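Local coordinates for probable ferredoxin-dependent nitrite reductase NirA (PDB 1ZJ8), which reduces sulfite to sulfide with electrons from ferredoxin, using a siroheme and a [4Fe-4S] cluster, at residues R75-Y80 and L166-A171; M107-D112 and Q142-H147. One frame throughout, in Å; residues are numbered along the deposited sequence.

Contact 1 (R75-Y80 and L166-A171); sequences RWWGLY and LQTTEA. With SRM (siroheme), chain E.
Trp76 O and Trp77 O, just ahead of strand 79-83, tie this part of the chain to Glu170 and Thr168 of the loop 166-171. Trp76 O takes the backbone N of Glu170 at 2.9 Å, and the hydroxyl of Thr168 donates to Trp77 O, OG1 to O 2.7 Å. The Thr168 hydroxyl stands above the Trp77 carbonyl plane, 40° out of it. With chi1 at 64°, Thr168 OG1 sits between its own backbone N and carbonyl carbon, which turns it to Trp77 O and sets it at the edge of the indole, near the ring plane. Thr169 runs alongside the same indole, its OG1 3.4 Å from Trp77 CZ3, and this hydroxyl donates in turn to Gln167 OE1 at 2.6 Å. The loop presents these groups through a type II beta turn from Thr168 to Ala171, whose Ala171 CB rests on Gly78 CA at 3.9 Å. Beyond Gly78 the chain enters strand 79-83, where the Tyr80 ring has the siroheme methyl CMA over the centre of one face and Arg75 CD over the other. Tyr80 CE2 is also bonded to Cys172 SG, the Cys-Tyr cross-link of the active site. Around this junction, strand 104-109 pairs with strand 79-83, helix 154-162 supplies Trp158 against Trp77, and strand 176-181 follows the loop.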
loop_
_atom_site.group_PDB
_atom_site.type_symbol
_atom_site.label_atom_id
_atom_site.label_comp_id
_atom_site.label_asym_id
_atom_site.label_seq_id
_atom_site.Cartn_x
_atom_site.Cartn_y
_atom_site.Cartn_z
ATOM N N ARG A 75 -8.806 14.907 -3.900
ATOM C CA ARG A 75 -8.282 13.555 -3.822
ATOM C C ARG A 75 -8.083 12.950 -5.206
ATOM O O ARG A 75 -7.112 12.242 -5.446
ATOM C CB ARG A 75 -9.215 12.701 -2.980
ATOM C CG ARG A 75 -9.321 13.224 -1.555
ATOM C CD ARG A 75 -10.224 12.367 -0.739
ATOM N NE ARG A 75 -10.225 12.792 0.648
ATOM C CZ ARG A 75 -10.835 12.136 1.624
ATOM N NH1 ARG A 75 -11.497 11.012 1.376
ATOM N NH2 ARG A 75 -10.778 12.602 2.858
ATOM N N TRP A 76 -8.961 13.273 -6.143
ATOM C CA TRP A 76 -8.833 12.753 -7.501
ATOM C C TRP A 76 -7.522 13.163 -8.143
ATOM O O TRP A 76 -7.209 12.689 -9.244
ATOM C CB TRP A 76 -10.000 13.212 -8.379
ATOM C CG TRP A 76 -11.136 12.272 -8.361
ATOM C CD1 TRP A 76 -11.505 11.430 -9.360
ATOM C CD2 TRP A 76 -12.059 12.055 -7.280
ATOM N NE1 TRP A 76 -12.611 10.708 -8.978
ATOM C CE2 TRP A 76 -12.972 11.077 -7.709
ATOM C CE3 TRP A 76 -12.210 12.607 -6.001
ATOM C CZ2 TRP A 76 -14.016 10.628 -6.902
ATOM C CZ3 TRP A 76 -13.249 12.159 -5.197
ATOM C CH2 TRP A 76 -14.137 11.180 -5.649
ATOM N N TRP A 77 -6.777 14.049 -7.476
ATOM C CA TRP A 77 -5.424 14.387 -7.900
ATOM C C TRP A 77 -4.376 14.079 -6.839
ATOM O O TRP A 77 -3.260 14.587 -6.900
ATOM C CB TRP A 77 -5.348 15.850 -8.324
ATOM C CG TRP A 77 -6.137 16.091 -9.543
ATOM C CD1 TRP A 77 -7.401 16.564 -9.601
ATOM C CD2 TRP A 77 -5.739 15.827 -10.897
ATOM N NE1 TRP A 77 -7.823 16.628 -10.902
ATOM C CE2 TRP A 77 -6.823 16.180 -11.725
ATOM C CE3 TRP A 77 -4.570 15.334 -11.490
ATOM C CZ2 TRP A 77 -6.781 16.062 -13.125
ATOM C CZ3 TRP A 77 -4.533 15.209 -12.884
ATOM C CH2 TRP A 77 -5.641 15.576 -13.681
ATOM N N GLY A 78 -4.714 13.223 -5.882
ATOM C CA GLY A 78 -3.748 12.811 -4.868
ATOM C C GLY A 78 -3.361 13.895 -3.866
ATOM O O GLY A 78 -2.269 13.830 -3.274
ATOM N N LEU A 79 -4.253 14.879 -3.671
ATOM C CA LEU A 79 -4.062 15.931 -2.671
ATOM C C LEU A 79 -4.998 15.661 -1.536
ATOM O O LEU A 79 -6.211 15.721 -1.672
ATOM C CB LEU A 79 -4.311 17.309 -3.243
ATOM C CG LEU A 79 -3.168 17.753 -4.156
ATOM C CD1 LEU A 79 -3.660 18.777 -5.168
ATOM C CD2 LEU A 79 -1.977 18.296 -3.361
ATOM N N TYR A 80 -4.397 15.294 -0.422
ATOM C CA TYR A 80 -5.095 14.976 0.800
ATOM C C TYR A 80 -4.583 16.045 1.809
ATOM O O TYR A 80 -3.397 16.389 1.847
ATOM C CB TYR A 80 -4.744 13.519 1.197
ATOM C CG TYR A 80 -5.761 12.374 0.944
ATOM C CD1 TYR A 80 -6.788 12.162 1.867
ATOM C CD2 TYR A 80 -5.628 11.422 -0.138
ATOM C CE1 TYR A 80 -7.699 11.115 1.731
ATOM C CE2 TYR A 80 -6.553 10.345 -0.256
ATOM C CZ TYR A 80 -7.580 10.221 0.679
ATOM O OH TYR A 80 -8.491 9.202 0.580
ATOM N N LEU A 166 5.246 11.249 -15.123
ATOM C CA LEU A 166 4.536 10.967 -13.878
ATOM C C LEU A 166 3.314 11.861 -13.692
ATOM O O LEU A 166 3.269 12.981 -14.182
ATOM C CB LEU A 166 5.489 11.114 -12.686
ATOM C CG LEU A 166 6.629 10.083 -12.643
ATOM C CD1 LEU A 166 7.835 10.622 -11.896
ATOM C CD2 LEU A 166 6.139 8.784 -12.014
ATOM N N GLN A 167 2.331 11.337 -12.971
ATOM C CA GLN A 167 1.076 12.017 -12.720
ATOM C C GLN A 167 0.566 11.670 -11.307
ATOM O O GLN A 167 1.088 10.762 -10.652
ATOM C CB GLN A 167 0.041 11.633 -13.783
ATOM C CG GLN A 167 -0.116 10.120 -14.052
ATOM C CD GLN A 167 -1.287 9.800 -15.016
ATOM O OE1 GLN A 167 -2.407 10.274 -14.828
ATOM N NE2 GLN A 167 -1.016 8.998 -16.045
ATOM N N THR A 168 -0.434 12.416 -10.836
ATOM C CA THR A 168 -1.052 12.158 -9.542
ATOM C C THR A 168 -2.500 11.752 -9.742
ATOM O O THR A 168 -3.277 11.720 -8.790
ATOM C CB THR A 168 -0.966 13.406 -8.577
ATOM O OG1 THR A 168 -1.707 14.531 -9.092
ATOM C CG2 THR A 168 0.483 13.832 -8.363
ATOM N N THR A 169 -2.861 11.423 -10.978
ATOM C CA THR A 169 -4.257 11.176 -11.317
ATOM C C THR A 169 -4.857 9.966 -10.589
ATOM O O THR A 169 -4.318 8.859 -10.645
ATOM C CB THR A 169 -4.432 10.947 -12.831
ATOM O OG1 THR A 169 -3.797 12.006 -13.570
ATOM C CG2 THR A 169 -5.931 10.843 -13.200
ATOM N N GLU A 170 -5.988 10.190 -9.926
ATOM C CA GLU A 170 -6.739 9.120 -9.272
ATOM C C GLU A 170 -5.834 8.356 -8.302
ATOM O O GLU A 170 -6.009 7.149 -8.091
ATOM C CB GLU A 170 -7.414 8.185 -10.311
ATOM C CG GLU A 170 -8.662 8.790 -11.024
ATOM C CD GLU A 170 -9.116 8.035 -12.295
ATOM O OE1 GLU A 170 -8.322 7.912 -13.252
ATOM O OE2 GLU A 170 -10.284 7.600 -12.364
ATOM N N ALA A 171 -4.877 9.079 -7.711
ATOM C CA ALA A 171 -3.970 8.513 -6.706
ATOM C C ALA A 171 -4.716 8.395 -5.385
ATOM O O ALA A 171 -4.479 7.466 -4.609
ATOM C CB ALA A 171 -2.726 9.384 -6.534
HETATM FE FE SRM E . -4.451 4.166 3.188
HETATM C CHA SRM E . -6.707 6.476 4.302
HETATM C CHB SRM E . -1.950 6.088 4.314
HETATM C CHC SRM E . -2.305 1.983 2.083
HETATM C CHD SRM E . -6.595 1.620 4.114
HETATM N NA SRM E . -4.342 6.015 3.943
HETATM C C1A SRM E . -5.355 6.867 4.216
HETATM C C2A SRM E . -4.913 8.282 4.426
HETATM C CMA SRM E . -5.096 9.058 3.158
HETATM C CDA SRM E . -5.551 8.917 5.631
HETATM C CEA SRM E . -6.665 9.898 5.450
HETATM O O3A SRM E . -7.713 9.514 4.921
HETATM O O4A SRM E . -6.543 11.077 5.814
HETATM C C3A SRM E . -3.469 8.070 4.727
HETATM C CAA SRM E . -2.557 9.099 4.149
HETATM C CBA SRM E . -2.466 10.133 5.239
HETATM C CCA SRM E . -1.129 10.800 5.231
HETATM O O1A SRM E . -0.109 10.107 5.025
HETATM O O2A SRM E . -1.079 12.041 5.411
HETATM C C4A SRM E . -3.226 6.665 4.292
HETATM N NB SRM E . -2.488 4.146 3.075
HETATM C C1B SRM E . -1.571 5.004 3.527
HETATM C C2B SRM E . -0.159 4.709 3.105
HETATM C CMB SRM E . 0.651 5.925 2.753
HETATM C CDB SRM E . 0.509 4.018 4.247
HETATM C CEB SRM E . 1.935 3.625 4.092
HETATM O O3B SRM E . 2.853 4.156 4.754
HETATM O O4B SRM E . 2.179 2.745 3.266
HETATM C C3B SRM E . -0.439 3.752 1.967
HETATM C CAB SRM E . -0.642 4.496 0.673
HETATM C CBB SRM E . -0.333 3.643 -0.519
HETATM C CCB SRM E . -0.765 4.335 -1.780
HETATM O O1B SRM E . 0.057 4.882 -2.511
HETATM O O2B SRM E . -1.942 4.345 -2.128
HETATM C C4B SRM E . -1.801 3.254 2.368
HETATM N NC SRM E . -4.399 2.235 3.225
HETATM C C1C SRM E . -3.509 1.478 2.552
HETATM C C2C SRM E . -3.710 0.113 2.703
HETATM C CDC SRM E . -2.816 -1.027 2.349
HETATM C CEC SRM E . -2.828 -1.623 0.995
HETATM O O3C SRM E . -3.457 -1.064 0.069
HETATM O O4C SRM E . -2.201 -2.685 0.871
HETATM C C3C SRM E . -4.917 0.052 3.333
HETATM C CAC SRM E . -5.495 -1.287 3.659
HETATM C CBC SRM E . -6.010 -2.186 2.555
HETATM C CCC SRM E . -7.395 -1.716 2.147
HETATM O O1C SRM E . -7.544 -0.635 1.516
HETATM O O2C SRM E . -8.364 -2.441 2.492
HETATM C C4C SRM E . -5.345 1.331 3.577
HETATM N ND SRM E . -6.403 4.082 3.716
HETATM C C1D SRM E . -6.972 2.971 4.212
HETATM C C2D SRM E . -8.120 3.334 4.941
HETATM C CAD SRM E . -9.316 2.412 5.099
HETATM C CBD SRM E . -10.430 2.506 4.103
HETATM C CCD SRM E . -11.597 1.561 4.084
HETATM O O1D SRM E . -11.707 0.820 3.082
HETATM O O2D SRM E . -12.422 1.518 5.036
HETATM C C3D SRM E . -8.217 4.713 4.861
HETATM C CDD SRM E . -9.475 5.506 5.086
HETATM C CED SRM E . -10.584 5.601 4.062
HETATM O O3D SRM E . -10.416 5.230 2.899
HETATM O O4D SRM E . -11.697 6.055 4.362
HETATM C C4D SRM E . -7.150 5.162 4.099
#

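Contact 2 (M107-D112 and Q142-H147); sequences MRVRCD and QNVQYH. With SRM (siroheme), chain E.
Arg108 and Gln145 face each other as a non-hydrogen-bonded pair of antiparallel strands, and their side chains run side by side to the siroheme. From CB the Arg108 chain leaves fully extended, CG anti to the backbone N (chi1 -179°), and CG passes 3.9 Å from Asn143 ND2. CD lies near the same amide nitrogen and the siroheme carboxylate oxygen O1B. A bend at chi3 (-69°) then swings the guanidinium alongside the Gln145 amide, the two planes only 14° apart. NE and NH2 both donate to Gln145 OE1, at 2.9 and 3.1 Å, a side-on grip on one oxygen that should restrain rotation of both groups. NH1 reaches Ala171 O, and siroheme O2B lies over one guanidinium face, 3.0 Å from NH1. Both strands, 104-109 and 144-149, lie in a ferredoxin-like half domain of the nitrite and sulfite reductase family, and in their antiparallel pairing they present polar side chains to the cofactor. Asn143 ND2 is modelled against O1B, too close for the details of that bond to be trusted. Gln145 NE2 donates weakly to O1A, while His147 NE2 gives a nearly straight bond to O2A (3.1 Å), with that carboxylate at its ring edge. The sheet face bearing Met107, Val109, Val144 and Tyr146 is mostly apolar: Met107 CE meets Tyr146 CD2 at 3.5 Å, and Val109 CG2 meets Tyr146 CE2 at the same distance. Tyr146 OH continues to Leu124 O on helix 118-131.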
loop_
_atom_site.group_PDB
_atom_site.type_symbol
_atom_site.label_atom_id
_atom_site.label_comp_id
_atom_site.label_asym_id
_atom_site.label_seq_id
_atom_site.Cartn_x
_atom_site.Cartn_y
_atom_site.Cartn_z
ATOM N N MET A 107 0.893 15.127 -0.707
ATOM C CA MET A 107 0.721 14.879 -2.137
ATOM C C MET A 107 1.321 13.522 -2.532
ATOM O O MET A 107 2.460 13.213 -2.177
ATOM C CB MET A 107 1.324 16.001 -2.961
ATOM C CG MET A 107 0.977 15.884 -4.442
ATOM S SD MET A 107 1.592 17.274 -5.446
ATOM C CE MET A 107 3.335 16.929 -5.494
ATOM N N ARG A 108 0.543 12.735 -3.274
ATOM C CA ARG A 108 0.842 11.330 -3.556
ATOM C C ARG A 108 1.123 11.149 -5.036
ATOM O O ARG A 108 0.261 11.414 -5.874
ATOM C CB ARG A 108 -0.364 10.456 -3.155
ATOM C CG ARG A 108 -0.201 8.938 -3.377
ATOM C CD ARG A 108 -1.454 8.144 -2.954
ATOM N NE ARG A 108 -1.655 8.154 -1.503
ATOM C CZ ARG A 108 -2.651 7.534 -0.867
ATOM N NH1 ARG A 108 -3.572 6.834 -1.520
ATOM N NH2 ARG A 108 -2.737 7.597 0.445
ATOM N N VAL A 109 2.322 10.682 -5.356
ATOM C CA VAL A 109 2.690 10.470 -6.739
ATOM C C VAL A 109 2.343 9.052 -7.150
ATOM O O VAL A 109 2.735 8.096 -6.483
ATOM C CB VAL A 109 4.185 10.712 -6.978
ATOM C CG1 VAL A 109 4.505 10.610 -8.462
ATOM C CG2 VAL A 109 4.599 12.091 -6.433
ATOM N N ARG A 110 1.607 8.932 -8.256
ATOM C CA ARG A 110 1.169 7.644 -8.788
ATOM C C ARG A 110 2.300 6.937 -9.547
ATOM O O ARG A 110 2.813 7.479 -10.539
ATOM C CB ARG A 110 0.001 7.890 -9.728
ATOM C CG ARG A 110 -0.744 6.660 -10.114
ATOM C CD ARG A 110 -1.580 6.854 -11.362
ATOM N NE ARG A 110 -2.240 5.593 -11.656
ATOM C CZ ARG A 110 -3.407 5.221 -11.149
ATOM N NH1 ARG A 110 -4.114 6.040 -10.378
ATOM N NH2 ARG A 110 -3.902 4.027 -11.441
ATOM N N CYS A 111 2.683 5.745 -9.086
ATOM C CA CYS A 111 3.762 4.978 -9.695
ATOM C C CYS A 111 3.352 3.542 -10.013
ATOM O O CYS A 111 3.872 2.582 -9.419
ATOM C CB CYS A 111 4.953 4.928 -8.752
ATOM S SG CYS A 111 5.580 6.521 -8.277
ATOM N N ASP A 112 2.451 3.385 -10.974
ATOM C CA ASP A 112 1.954 2.060 -11.322
ATOM C C ASP A 112 3.136 1.148 -11.591
ATOM O O ASP A 112 4.088 1.536 -12.278
ATOM C CB ASP A 112 0.980 2.130 -12.497
ATOM C CG ASP A 112 -0.208 3.039 -12.185
ATOM O OD1 ASP A 112 -1.293 2.509 -11.889
ATOM O OD2 ASP A 112 -0.040 4.286 -12.161
ATOM N N GLN A 142 3.846 1.193 -3.616
ATOM C CA GLN A 142 4.882 1.562 -4.615
ATOM C C GLN A 142 4.874 3.049 -5.023
ATOM O O GLN A 142 5.554 3.428 -5.975
ATOM C CB GLN A 142 4.849 0.632 -5.840
ATOM C CG GLN A 142 4.852 -0.861 -5.486
ATOM C CD GLN A 142 4.858 -1.781 -6.719
ATOM O OE1 GLN A 142 3.808 -2.315 -7.129
ATOM N NE2 GLN A 142 6.050 -1.984 -7.302
ATOM N N ASN A 143 4.148 3.880 -4.268
ATOM C CA ASN A 143 4.182 5.343 -4.419
ATOM C C ASN A 143 5.178 6.077 -3.479
ATOM O O ASN A 143 5.690 5.516 -2.506
ATOM C CB ASN A 143 2.778 5.903 -4.175
ATOM C CG ASN A 143 1.778 5.441 -5.221
ATOM O OD1 ASN A 143 2.152 5.177 -6.367
ATOM N ND2 ASN A 143 0.497 5.346 -4.832
ATOM N N VAL A 144 5.454 7.334 -3.802
ATOM C CA VAL A 144 6.031 8.256 -2.844
ATOM C C VAL A 144 4.982 9.252 -2.465
ATOM O O VAL A 144 4.117 9.583 -3.271
ATOM C CB VAL A 144 7.207 9.064 -3.377
ATOM C CG1 VAL A 144 8.435 8.213 -3.416
ATOM C CG2 VAL A 144 6.897 9.625 -4.736
ATOM N N GLN A 145 5.082 9.728 -1.231
ATOM C CA GLN A 145 4.224 10.770 -0.728
ATOM C C GLN A 145 5.050 11.898 -0.184
ATOM O O GLN A 145 6.055 11.664 0.522
ATOM C CB GLN A 145 3.359 10.237 0.399
ATOM C CG GLN A 145 2.320 9.271 -0.048
ATOM C CD GLN A 145 1.282 9.037 1.013
ATOM O OE1 GLN A 145 0.198 8.580 0.718
ATOM N NE2 GLN A 145 1.604 9.360 2.261
ATOM N N TYR A 146 4.614 13.115 -0.508
ATOM C CA TYR A 146 5.243 14.350 -0.035
ATOM C C TYR A 146 4.378 14.913 1.079
ATOM O O TYR A 146 3.200 14.592 1.135
ATOM C CB TYR A 146 5.278 15.368 -1.165
ATOM C CG TYR A 146 6.120 15.025 -2.385
ATOM C CD1 TYR A 146 7.496 14.873 -2.287
ATOM C CD2 TYR A 146 5.542 14.921 -3.652
ATOM C CE1 TYR A 146 8.289 14.607 -3.423
ATOM C CE2 TYR A 146 6.319 14.653 -4.805
ATOM C CZ TYR A 146 7.700 14.501 -4.681
ATOM O OH TYR A 146 8.509 14.235 -5.784
ATOM N N HIS A 147 4.939 15.720 1.974
ATOM C CA HIS A 147 4.125 16.469 2.955
ATOM C C HIS A 147 4.570 17.936 3.018
ATOM O O HIS A 147 5.523 18.325 2.333
ATOM C CB HIS A 147 4.203 15.822 4.333
ATOM C CG HIS A 147 3.344 14.613 4.485
ATOM N ND1 HIS A 147 3.856 13.338 4.540
ATOM C CD2 HIS A 147 2.005 14.484 4.618
ATOM C CE1 HIS A 147 2.871 12.472 4.701
ATOM N NE2 HIS A 147 1.734 13.142 4.747
HETATM FE FE SRM E . -4.451 4.166 3.188
HETATM C CHA SRM E . -6.707 6.476 4.302
HETATM C CHB SRM E . -1.950 6.088 4.314
HETATM C CHC SRM E . -2.305 1.983 2.083
HETATM C CHD SRM E . -6.595 1.620 4.114
HETATM N NA SRM E . -4.342 6.015 3.943
HETATM C C1A SRM E . -5.355 6.867 4.216
HETATM C C2A SRM E . -4.913 8.282 4.426
HETATM C CMA SRM E . -5.096 9.058 3.158
HETATM C CDA SRM E . -5.551 8.917 5.631
HETATM C CEA SRM E . -6.665 9.898 5.450
HETATM O O3A SRM E . -7.713 9.514 4.921
HETATM O O4A SRM E . -6.543 11.077 5.814
HETATM C C3A SRM E . -3.469 8.070 4.727
HETATM C CAA SRM E . -2.557 9.099 4.149
HETATM C CBA SRM E . -2.466 10.133 5.239
HETATM C CCA SRM E . -1.129 10.800 5.231
HETATM O O1A SRM E . -0.109 10.107 5.025
HETATM O O2A SRM E . -1.079 12.041 5.411
HETATM C C4A SRM E . -3.226 6.665 4.292
HETATM N NB SRM E . -2.488 4.146 3.075
HETATM C C1B SRM E . -1.571 5.004 3.527
HETATM C C2B SRM E . -0.159 4.709 3.105
HETATM C CMB SRM E . 0.651 5.925 2.753
HETATM C CDB SRM E . 0.509 4.018 4.247
HETATM C CEB SRM E . 1.935 3.625 4.092
HETATM O O3B SRM E . 2.853 4.156 4.754
HETATM O O4B SRM E . 2.179 2.745 3.266
HETATM C C3B SRM E . -0.439 3.752 1.967
HETATM C CAB SRM E . -0.642 4.496 0.673
HETATM C CBB SRM E . -0.333 3.643 -0.519
HETATM C CCB SRM E . -0.765 4.335 -1.780
HETATM O O1B SRM E . 0.057 4.882 -2.511
HETATM O O2B SRM E . -1.942 4.345 -2.128
HETATM C C4B SRM E . -1.801 3.254 2.368
HETATM N NC SRM E . -4.399 2.235 3.225
HETATM C C1C SRM E . -3.509 1.478 2.552
HETATM C C2C SRM E . -3.710 0.113 2.703
HETATM C CDC SRM E . -2.816 -1.027 2.349
HETATM C CEC SRM E . -2.828 -1.623 0.995
HETATM O O3C SRM E . -3.457 -1.064 0.069
HETATM O O4C SRM E . -2.201 -2.685 0.871
HETATM C C3C SRM E . -4.917 0.052 3.333
HETATM C CAC SRM E . -5.495 -1.287 3.659
HETATM C CBC SRM E . -6.010 -2.186 2.555
HETATM C CCC SRM E . -7.395 -1.716 2.147
HETATM O O1C SRM E . -7.544 -0.635 1.516
HETATM O O2C SRM E . -8.364 -2.441 2.492
HETATM C C4C SRM E . -5.345 1.331 3.577
HETATM N ND SRM E . -6.403 4.082 3.716
HETATM C C1D SRM E . -6.972 2.971 4.212
HETATM C C2D SRM E . -8.120 3.334 4.941
HETATM C CAD SRM E . -9.316 2.412 5.099
HETATM C CBD SRM E . -10.430 2.506 4.103
HETATM C CCD SRM E . -11.597 1.561 4.084
HETATM O O1D SRM E . -11.707 0.820 3.082
HETATM O O2D SRM E . -12.422 1.518 5.036
HETATM C C3D SRM E . -8.217 4.713 4.861
HETATM C CDD SRM E . -9.475 5.506 5.086
HETATM C CED SRM E . -10.584 5.601 4.062
HETATM O O3D SRM E . -10.416 5.230 2.899
HETATM O O4D SRM E . -11.697 6.055 4.362
HETATM C C4D SRM E . -7.150 5.162 4.099
#

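The centres of contacts 1 and 2 lie about 8 Å apart, and both reach one five-stranded antiparallel sheet, contact 1 through strand 79-83, which is one edge, and contact 2 through strands 104-109 and 144-149, which come next in order. Along the chain, 75-80 comes first and 166-171 last, with both segments of contact 2 between them. Direct ties join the two: Gly78 O probably accepts from Arg108 N, and Thr169 O from Arg110 NH1, at 3.0 and 2.8 Å. Both contacts also touch the siroheme. The strand that carries the cross-linked Tyr80, and the loop leading to its partner Cys172, pack against the strand pair that holds some of the cofactor's carboxylates.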